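Betaine aldehyde dehydrogenase (Staphylococcus aureus subsp. aureus COL, PDB 4QTO) catalyses the NAD-dependent oxidation of betaine aldehyde to glycine betaine, as a member of the aldehyde dehydrogenase family with a Rossmann-type coenzyme-binding domain. Local coordinates at residues R74-A79 and K248-V253; N286-D291 and E295-Q300. One frame throughout, in Å; residues are numbered along the deposited sequence.

Contact 1: R74-A79 and K248-V253; sequences RAILAA and KEVDLV
Ile76 and Leu77, on helix 69-85, pack against Glu249 and Val250 just ahead of strand 252-256, a parallel strand of the Rossmann-type sheet in this aldehyde dehydrogenase. The apolar part of the contact centres on Ile76. Its CG2 branch lies opposite the backbone N across the CA–CB bond (chi1 -71° for CG1) and reaches CG2 of Val250 at 4.0 Å. The CD1 end of the same isoleucine comes to 4.1 Å from that Val250 methyl, so two carbons of one side chain rest on a single carbon of the other, the two side chains crossing at about a right angle. Val202 of strand 200-204 also touches Ile76, and Thr175 of strand 162-177 touches Val250, which joins this pair to the face of the sheet.

Against 74-79 Glu249 offers its hydrocarbon stem, while its charge goes to Arg80 further along the helix. Its CB is 4.0 Å from CG2 of Ile76, and the chain then bends at chi2 (-60°), leading the carboxylate away from the helix segment. There OE1 forms a salt bridge with Arg80; Arg80 also pairs with OD2 of Asp251, so one guanidinium links both acids, Glu249 and Asp251, to the helix. At the exposed side, Leu77 slants across the glutamate stem, its CD2 methyl 4.1 Å from CG of Glu249.

Contact 2: N286-D291 and E295-Q300; sequences NIIFDD and ELAVDQ
A strand-to-helix connection brings Ile288, at the end of strand 285-288, against Ala297 on the helix that follows it, 294-306. The CG2 methyl of Ile288 meets CB of Ala297 at 3.7 Å, with both CA–CB bonds directed across the interface. With chi1 at -55°, CG1 sits beside the backbone N and leaves CG2 to face the helix, while CD1 passes the alanine 4.2 Å from both CB and O of Ala297. Ile325 and Phe329 of helix 323-337 touch Ile288 as well, so its side chain is buried between two helices.

The strand is an inner member of the mixed sheet that also holds 318-322 and 443-447, running parallel to these two neighbours, and the helix packs on one face of that sheet. Two residues before Ile288, Asn286 points toward the same helix and meets it through a water. Its ND2 donates to water 1 at 2.9 Å, and the water in turn donates to O of Ala297 at 2.8 Å, giving this helix carbonyl a polar partner within a buried interface. ND2 also lies 3.9 Å from O of Gln300. The amide of Gln300 turns away from the strand, and its OE1 accepts a hydrogen bond from ND2 of Asn303. Next to it in the helix, Asp299 accepts backbone hydrogen bonds from Val515 (OD2) and Asn516 (OD1) of a second subunit.

The two contacts lie on opposite sides of the chain's centre, 47 Å apart between centres and about 28 Å between nearest atoms, and they do not touch. They come in series along the chain, with very different spans: contact 1 brings together parts separated by 168 residues, mostly helix and strand, whereas only three residues separate the segments of contact 2. Each belongs to a different sheet. Segment 248-253 enters the sheet holding 162-177, 200-204 and 252-256, consistent with the coenzyme-binding domain of aldehyde dehydrogenases, and segment 286-291 belongs to the sheet holding 285-288, consistent with the catalytic domain.

Contact 1: R74-A79 and K248-V253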
loop_
_atom_site.group_PDB
_atom_site.type_symbol
_atom_site.label_atom_id
_atom_site.label_comp_id
_atom_site.label_asym_id
_atom_site.label_seq_id
_atom_site.Cartn_x
_atom_site.Cartn_y
_atom_site.Cartn_z
ATOM N N ARG A 74 9.835 -1.125 -38.031
ATOM C CA ARG A 74 8.666 -1.960 -38.310
ATOM C C ARG A 74 8.163 -2.681 -37.037
ATOM O O ARG A 74 6.944 -2.773 -36.795
ATOM C CB ARG A 74 8.951 -2.983 -39.439
ATOM C CG ARG A 74 7.683 -3.626 -39.957
ATOM C CD ARG A 74 7.899 -4.405 -41.253
ATOM N NE ARG A 74 8.647 -5.645 -41.096
ATOM C CZ ARG A 74 8.128 -6.809 -40.706
ATOM N NH1 ARG A 74 6.847 -6.918 -40.367
ATOM N NH2 ARG A 74 8.913 -7.861 -40.636
ATOM N N ALA A 75 9.090 -3.140 -36.217
ATOM C CA ALA A 75 8.741 -3.786 -34.945
ATOM C C ALA A 75 8.059 -2.819 -33.984
ATOM O O ALA A 75 7.047 -3.139 -33.354
ATOM C CB ALA A 75 9.966 -4.349 -34.279
ATOM N N ILE A 76 8.591 -1.601 -33.895
ATOM C CA ILE A 76 7.980 -0.595 -33.011
ATOM C C ILE A 76 6.551 -0.240 -33.486
ATOM O O ILE A 76 5.604 -0.126 -32.680
ATOM C CB ILE A 76 8.879 0.653 -32.922
ATOM C CG1 ILE A 76 10.133 0.294 -32.117
ATOM C CG2 ILE A 76 8.129 1.820 -32.279
ATOM C CD1 ILE A 76 11.229 1.317 -32.250
ATOM N N LEU A 77 6.382 -0.078 -34.792
ATOM C CA LEU A 77 5.061 0.235 -35.322
ATOM C C LEU A 77 4.085 -0.921 -35.100
ATOM O O LEU A 77 2.911 -0.693 -34.844
ATOM C CB LEU A 77 5.132 0.631 -36.787
ATOM C CG LEU A 77 5.863 1.956 -37.039
ATOM C CD1 LEU A 77 5.978 2.206 -38.538
ATOM C CD2 LEU A 77 5.188 3.120 -36.358
ATOM N N ALA A 78 4.576 -2.145 -35.173
ATOM C CA ALA A 78 3.729 -3.322 -34.903
ATOM C C ALA A 78 3.333 -3.393 -33.444
ATOM O O ALA A 78 2.190 -3.723 -33.121
ATOM C CB ALA A 78 4.433 -4.596 -35.309
ATOM N N ALA A 79 4.279 -3.073 -32.559
ATOM C CA ALA A 79 4.005 -3.027 -31.117
ATOM C C ALA A 79 2.920 -1.988 -30.831
ATOM O O ALA A 79 2.000 -2.197 -30.020
ATOM C CB ALA A 79 5.289 -2.728 -30.367
ATOM N N LYS A 248 9.262 8.071 -31.901
ATOM C CA LYS A 248 8.157 8.771 -31.267
ATOM C C LYS A 248 7.056 7.884 -30.702
ATOM O O LYS A 248 6.306 8.312 -29.829
ATOM C CB LYS A 248 7.526 9.794 -32.234
ATOM C CG LYS A 248 6.772 9.182 -33.383
ATOM C CD LYS A 248 6.113 10.292 -34.223
ATOM C CE LYS A 248 4.995 9.707 -35.069
ATOM N NZ LYS A 248 4.316 10.708 -35.946
ATOM N N GLU A 249 6.970 6.649 -31.188
ATOM C CA GLU A 249 5.912 5.722 -30.719
ATOM C C GLU A 249 6.299 4.914 -29.491
ATOM O O GLU A 249 5.501 4.085 -29.026
ATOM C CB GLU A 249 5.468 4.770 -31.830
ATOM C CG GLU A 249 4.804 5.485 -32.984
ATOM C CD GLU A 249 3.556 6.256 -32.588
ATOM O OE1 GLU A 249 2.879 5.924 -31.588
ATOM O OE2 GLU A 249 3.219 7.202 -33.334
ATOM N N VAL A 250 7.475 5.150 -28.936
ATOM C CA VAL A 250 7.926 4.445 -27.735
ATOM C C VAL A 250 7.565 5.255 -26.480
ATOM O O VAL A 250 7.775 6.468 -26.459
ATOM C CB VAL A 250 9.439 4.207 -27.781
ATOM C CG1 VAL A 250 9.948 3.560 -26.498
ATOM C CG2 VAL A 250 9.794 3.327 -28.970
ATOM N N ASP A 251 7.024 4.580 -25.455
ATOM C CA ASP A 251 6.651 5.217 -24.180
ATOM C C ASP A 251 7.686 5.023 -23.056
ATOM O O ASP A 251 7.732 5.811 -22.123
ATOM C CB ASP A 251 5.288 4.708 -23.736
ATOM C CG ASP A 251 4.194 5.074 -24.724
ATOM O OD1 ASP A 251 3.943 6.293 -24.959
ATOM O OD2 ASP A 251 3.624 4.128 -25.341
ATOM N N LEU A 252 8.499 3.960 -23.152
ATOM C CA LEU A 252 9.555 3.684 -22.175
ATOM C C LEU A 252 10.698 2.987 -22.886
ATOM O O LEU A 252 10.473 2.029 -23.637
ATOM C CB LEU A 252 9.050 2.747 -21.063
ATOM C CG LEU A 252 10.093 2.171 -20.086
ATOM C CD1 LEU A 252 10.658 3.237 -19.182
ATOM C CD2 LEU A 252 9.496 1.034 -19.276
ATOM N N VAL A 253 11.908 3.470 -22.631
ATOM C CA VAL A 253 13.138 2.822 -23.099
ATOM C C VAL A 253 13.802 2.256 -21.837
ATOM O O VAL A 253 14.093 3.001 -20.890
ATOM C CB VAL A 253 14.103 3.821 -23.754
ATOM C CG1 VAL A 253 15.384 3.086 -24.183
ATOM C CG2 VAL A 253 13.431 4.506 -24.904
#

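Contact 2: N286-D291 and E295-Q300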
loop_
_atom_site.group_PDB
_atom_site.type_symbol
_atom_site.label_atom_id
_atom_site.label_comp_id
_atom_site.label_asym_id
_atom_site.label_seq_id
_atom_site.Cartn_x
_atom_site.Cartn_y
_atom_site.Cartn_z
ATOM N N ASN A 286 32.968 -3.619 -0.963
ATOM C CA ASN A 286 32.856 -4.794 -0.085
ATOM C C ASN A 286 33.631 -4.370 1.157
ATOM O O ASN A 286 34.874 -4.337 1.149
ATOM C CB ASN A 286 33.444 -6.001 -0.774
ATOM C CG ASN A 286 33.242 -7.263 0.014
ATOM O OD1 ASN A 286 32.791 -7.210 1.167
ATOM N ND2 ASN A 286 33.567 -8.398 -0.584
ATOM N N ILE A 287 32.920 -3.965 2.204
ATOM C CA ILE A 287 33.512 -3.381 3.390
ATOM C C ILE A 287 33.690 -4.452 4.475
ATOM O O ILE A 287 32.711 -5.032 4.951
ATOM C CB ILE A 287 32.607 -2.256 3.928
ATOM C CG1 ILE A 287 32.404 -1.179 2.858
ATOM C CG2 ILE A 287 33.167 -1.652 5.191
ATOM C CD1 ILE A 287 31.350 -0.158 3.201
ATOM N N ILE A 288 34.933 -4.658 4.879
ATOM C CA ILE A 288 35.278 -5.708 5.835
ATOM C C ILE A 288 35.900 -5.116 7.090
ATOM O O ILE A 288 36.999 -4.553 7.058
ATOM C CB ILE A 288 36.220 -6.705 5.162
ATOM C CG1 ILE A 288 35.613 -7.263 3.857
ATOM C CG2 ILE A 288 36.611 -7.812 6.129
ATOM C CD1 ILE A 288 36.597 -8.052 3.038
ATOM N N PHE A 289 35.178 -5.208 8.193
ATOM C CA PHE A 289 35.666 -4.730 9.489
ATOM C C PHE A 289 36.533 -5.754 10.188
ATOM O O PHE A 289 36.474 -6.959 9.882
ATOM C CB PHE A 289 34.492 -4.362 10.377
ATOM C CG PHE A 289 33.853 -3.047 10.021
ATOM C CD1 PHE A 289 34.350 -1.873 10.568
ATOM C CD2 PHE A 289 32.805 -2.972 9.135
ATOM C CE1 PHE A 289 33.799 -0.654 10.245
ATOM C CE2 PHE A 289 32.230 -1.750 8.813
ATOM C CZ PHE A 289 32.738 -0.576 9.380
ATOM N N ASP A 290 37.319 -5.292 11.171
ATOM C CA ASP A 290 38.207 -6.193 11.907
ATOM C C ASP A 290 37.459 -7.194 12.784
ATOM O O ASP A 290 38.063 -8.144 13.257
ATOM C CB ASP A 290 39.368 -5.460 12.603
ATOM C CG ASP A 290 38.972 -4.571 13.723
ATOM O OD1 ASP A 290 37.866 -4.740 14.299
ATOM O OD2 ASP A 290 39.824 -3.694 14.074
ATOM N N ASP A 291 36.145 -7.004 12.960
ATOM C CA ASP A 291 35.324 -7.941 13.678
ATOM C C ASP A 291 34.385 -8.763 12.792
ATOM O O ASP A 291 33.421 -9.357 13.282
ATOM C CB ASP A 291 34.566 -7.276 14.830
ATOM C CG ASP A 291 33.596 -6.212 14.377
ATOM O OD1 ASP A 291 33.532 -5.910 13.168
ATOM O OD2 ASP A 291 32.872 -5.669 15.263
ATOM N N GLU A 295 37.162 -15.799 7.891
ATOM C CA GLU A 295 37.103 -16.751 6.774
ATOM C C GLU A 295 35.872 -16.541 5.903
ATOM O O GLU A 295 35.931 -16.757 4.692
ATOM C CB GLU A 295 37.298 -18.186 7.221
ATOM C CG GLU A 295 38.746 -18.462 7.725
ATOM C CD GLU A 295 39.907 -18.220 6.707
ATOM O OE1 GLU A 295 41.090 -18.144 7.160
ATOM O OE2 GLU A 295 39.714 -18.085 5.462
ATOM N N LEU A 296 34.768 -16.088 6.492
ATOM C CA LEU A 296 33.591 -15.756 5.691
ATOM C C LEU A 296 33.911 -14.578 4.755
ATOM O O LEU A 296 33.532 -14.582 3.573
ATOM C CB LEU A 296 32.424 -15.366 6.611
ATOM C CG LEU A 296 31.161 -14.900 5.879
ATOM C CD1 LEU A 296 30.455 -16.030 5.160
ATOM C CD2 LEU A 296 30.204 -14.252 6.872
ATOM N N ALA A 297 34.597 -13.557 5.294
ATOM C CA ALA A 297 34.914 -12.354 4.533
ATOM C C ALA A 297 35.852 -12.664 3.387
ATOM O O ALA A 297 35.709 -12.077 2.291
ATOM C CB ALA A 297 35.504 -11.286 5.427
ATOM N N VAL A 298 36.807 -13.579 3.602
ATOM C CA VAL A 298 37.698 -13.997 2.528
ATOM C C VAL A 298 36.918 -14.761 1.448
ATOM O O VAL A 298 37.030 -14.452 0.248
ATOM C CB VAL A 298 38.855 -14.868 3.042
ATOM C CG1 VAL A 298 39.680 -15.407 1.894
ATOM C CG2 VAL A 298 39.730 -14.049 3.977
ATOM N N ASP A 299 36.080 -15.706 1.864
ATOM C CA ASP A 299 35.244 -16.469 0.931
ATOM C C ASP A 299 34.387 -15.524 0.074
ATOM O O ASP A 299 34.323 -15.649 -1.159
ATOM C CB ASP A 299 34.325 -17.415 1.718
ATOM C CG ASP A 299 33.365 -18.206 0.843
ATOM O OD1 ASP A 299 33.771 -19.245 0.295
ATOM O OD2 ASP A 299 32.170 -17.844 0.808
ATOM N N GLN A 300 33.717 -14.579 0.742
ATOM C CA GLN A 300 32.817 -13.673 0.056
ATOM C C GLN A 300 33.538 -12.611 -0.764
ATOM O O GLN A 300 32.975 -12.081 -1.734
ATOM C CB GLN A 300 31.788 -13.070 1.022
ATOM C CG GLN A 300 30.806 -14.122 1.541
ATOM C CD GLN A 300 29.747 -14.498 0.523
ATOM O OE1 GLN A 300 29.991 -14.577 -0.697
ATOM N NE2 GLN A 300 28.546 -14.732 1.008
HETATM O O HOH W 1 33.666 -10.280 1.677
#